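Local coordinates for ubiquitin-conjugating enzyme E2 U (Homo sapiens, PDB 1YRV), which catalyses the covalent attachment of ubiquitin to other proteins as an E2 enzyme, accepting ubiquitin from E1 onto a cysteine, and is represented here by its UBC core, at residues Trp55-Glu60 / Phe72-His77. Numbering follows the deposited sequence.
Sequences WEVEIE and FQLTIH
Val57 and Leu74 pair at the middle of an antiparallel beta hairpin, whose arms are the two central strands of the four-stranded UBC-fold sheet. Two backbone hydrogen bonds join them. Val57 N reaches Leu74 O at 2.9 Å, nearly straight at 172° but from above the carbonyl plane. Leu74 N returns to Val57 O at 2.8 Å. Trp55 with Ile76 and Ile59 with Phe72 are hydrogen-bonded pairs of the same kind.

Leu74 points to the buried face of the sheet. Its CB lies 3.6 Å from Val57 CG2. CG, anti to the carbonyl carbon of Leu74 (chi1 -45°), stays 4.1 Å from the same Val57 CG2. At the tip, CD1 touches two residues, Val57 CG2 at 3.6 Å and Ile59 CD1 at 3.8 Å. The other methyl of Val57, CG1, meets Ile76 CD1, the two side chains crossing at about a right angle. Helix 124-135 packs on this face against Trp55, Ile59 and Phe72.

Glu58 and Gln73 form a non-hydrogen-bonded pair on the exposed face. Their side chains run side by side, with Glu58 CG 3.7 Å from Gln73 CG. Carboxylate and amide planes are turned 73° apart, and Glu58 OE2 stays 3.5 Å from Gln73 NE2, a contact rather than a hydrogen bond.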
loop_
_atom_site.group_PDB
_atom_site.type_symbol
_atom_site.label_atom_id
_atom_site.label_comp_id
_atom_site.label_asym_id
_atom_site.label_seq_id
_atom_site.Cartn_x
_atom_site.Cartn_y
_atom_site.Cartn_z
ATOM N N TRP A 55 6.374 -7.304 -5.241
ATOM C CA TRP A 55 5.115 -7.027 -5.959
ATOM C C TRP A 55 4.973 -5.634 -6.515
ATOM O O TRP A 55 5.495 -4.667 -5.967
ATOM C CB TRP A 55 3.909 -7.219 -5.044
ATOM C CG TRP A 55 3.803 -8.567 -4.541
ATOM C CD1 TRP A 55 4.618 -9.159 -3.635
ATOM C CD2 TRP A 55 2.889 -9.572 -5.000
ATOM N NE1 TRP A 55 4.273 -10.483 -3.505
ATOM C CE2 TRP A 55 3.220 -10.757 -4.325
ATOM C CE3 TRP A 55 1.821 -9.574 -5.909
ATOM C CZ2 TRP A 55 2.533 -11.948 -4.549
ATOM C CZ3 TRP A 55 1.130 -10.757 -6.131
ATOM C CH2 TRP A 55 1.492 -11.937 -5.443
ATOM N N GLU A 56 4.212 -5.540 -7.594
ATOM C CA GLU A 56 3.916 -4.261 -8.194
ATOM C C GLU A 56 2.414 -4.080 -8.098
ATOM O O GLU A 56 1.628 -4.889 -8.616
ATOM C CB GLU A 56 4.384 -4.222 -9.632
ATOM C CG GLU A 56 5.855 -3.916 -9.752
ATOM C CD GLU A 56 6.300 -3.816 -11.204
ATOM O OE1 GLU A 56 7.513 -3.632 -11.454
ATOM O OE2 GLU A 56 5.429 -3.928 -12.095
ATOM N N VAL A 57 2.008 -3.020 -7.417
ATOM C CA VAL A 57 0.595 -2.803 -7.238
ATOM C C VAL A 57 0.077 -1.418 -7.604
ATOM O O VAL A 57 0.782 -0.417 -7.510
ATOM C CB VAL A 57 0.159 -3.096 -5.773
ATOM C CG1 VAL A 57 0.924 -4.278 -5.228
ATOM C CG2 VAL A 57 0.346 -1.881 -4.902
ATOM N N GLU A 58 -1.185 -1.404 -8.011
ATOM C CA GLU A 58 -1.933 -0.202 -8.370
ATOM C C GLU A 58 -3.287 -0.242 -7.668
ATOM O O GLU A 58 -4.068 -1.190 -7.839
ATOM C CB GLU A 58 -2.131 -0.134 -9.881
ATOM C CG GLU A 58 -0.890 0.359 -10.601
ATOM C CD GLU A 58 -1.172 0.901 -12.015
ATOM O OE1 GLU A 58 -2.260 1.504 -12.234
ATOM O OE2 GLU A 58 -0.284 0.747 -12.895
ATOM N N ILE A 59 -3.546 0.783 -6.866
ATOM C CA ILE A 59 -4.795 0.863 -6.137
ATOM C C ILE A 59 -5.531 2.143 -6.491
ATOM O O ILE A 59 -4.983 3.229 -6.349
ATOM C CB ILE A 59 -4.563 0.842 -4.629
ATOM C CG1 ILE A 59 -3.697 -0.349 -4.236
ATOM C CG2 ILE A 59 -5.898 0.698 -3.910
ATOM C CD1 ILE A 59 -3.286 -0.335 -2.768
ATOM N N GLU A 60 -6.761 2.016 -6.985
ATOM C CA GLU A 60 -7.528 3.203 -7.355
ATOM C C GLU A 60 -7.969 3.986 -6.120
ATOM O O GLU A 60 -8.221 3.408 -5.047
ATOM C CB GLU A 60 -8.743 2.819 -8.198
ATOM C CG GLU A 60 -8.382 2.318 -9.588
ATOM C CD GLU A 60 -9.610 1.901 -10.423
ATOM O OE1 GLU A 60 -10.732 1.854 -9.851
ATOM O OE2 GLU A 60 -9.448 1.611 -11.642
ATOM N N PHE A 72 -2.845 4.802 -6.867
ATOM C CA PHE A 72 -1.625 4.684 -6.077
ATOM C C PHE A 72 -0.797 3.549 -6.672
ATOM O O PHE A 72 -1.244 2.397 -6.734
ATOM C CB PHE A 72 -1.954 4.383 -4.610
ATOM C CG PHE A 72 -2.938 5.354 -3.977
ATOM C CD1 PHE A 72 -2.592 6.680 -3.724
ATOM C CD2 PHE A 72 -4.192 4.922 -3.578
ATOM C CE1 PHE A 72 -3.492 7.560 -3.060
ATOM C CE2 PHE A 72 -5.088 5.789 -2.917
ATOM C CZ PHE A 72 -4.732 7.113 -2.662
ATOM N N GLN A 73 0.389 3.887 -7.161
ATOM C CA GLN A 73 1.293 2.890 -7.734
ATOM C C GLN A 73 2.383 2.615 -6.710
ATOM O O GLN A 73 3.212 3.473 -6.426
ATOM C CB GLN A 73 1.904 3.409 -9.016
ATOM C CG GLN A 73 0.902 3.516 -10.115
ATOM C CD GLN A 73 1.442 4.289 -11.270
ATOM O OE1 GLN A 73 1.669 5.492 -11.157
ATOM N NE2 GLN A 73 1.680 3.607 -12.394
ATOM N N LEU A 74 2.376 1.401 -6.174
ATOM C CA LEU A 74 3.302 1.012 -5.128
ATOM C C LEU A 74 4.063 -0.266 -5.438
ATOM O O LEU A 74 3.791 -0.955 -6.419
ATOM C CB LEU A 74 2.484 0.762 -3.860
ATOM C CG LEU A 74 1.417 1.782 -3.505
ATOM C CD1 LEU A 74 0.214 1.107 -2.862
ATOM C CD2 LEU A 74 2.020 2.817 -2.601
ATOM N N THR A 75 5.047 -0.554 -4.593
ATOM C CA THR A 75 5.753 -1.818 -4.666
ATOM C C THR A 75 5.627 -2.341 -3.236
ATOM O O THR A 75 5.668 -1.567 -2.257
ATOM C CB THR A 75 7.270 -1.723 -5.026
ATOM O OG1 THR A 75 7.955 -0.992 -4.011
ATOM C CG2 THR A 75 7.481 -1.094 -6.361
ATOM N N ILE A 76 5.466 -3.654 -3.109
ATOM C CA ILE A 76 5.351 -4.273 -1.785
ATOM C C ILE A 76 6.424 -5.361 -1.674
ATOM O O ILE A 76 6.439 -6.317 -2.455
ATOM C CB ILE A 76 3.942 -4.895 -1.581
ATOM C CG1 ILE A 76 2.879 -3.793 -1.738
ATOM C CG2 ILE A 76 3.850 -5.583 -0.220
ATOM C CD1 ILE A 76 1.493 -4.246 -1.424
ATOM N N HIS A 77 7.333 -5.184 -0.728
ATOM C CA HIS A 77 8.387 -6.137 -0.510
ATOM C C HIS A 77 8.152 -6.939 0.754
ATOM O O HIS A 77 8.191 -6.415 1.859
ATOM C CB HIS A 77 9.722 -5.424 -0.403
ATOM C CG HIS A 77 10.773 -6.234 0.284
ATOM N ND1 HIS A 77 11.327 -7.366 -0.275
ATOM C CD2 HIS A 77 11.339 -6.103 1.509
ATOM C CE1 HIS A 77 12.187 -7.898 0.574
ATOM N NE2 HIS A 77 12.213 -7.153 1.664
#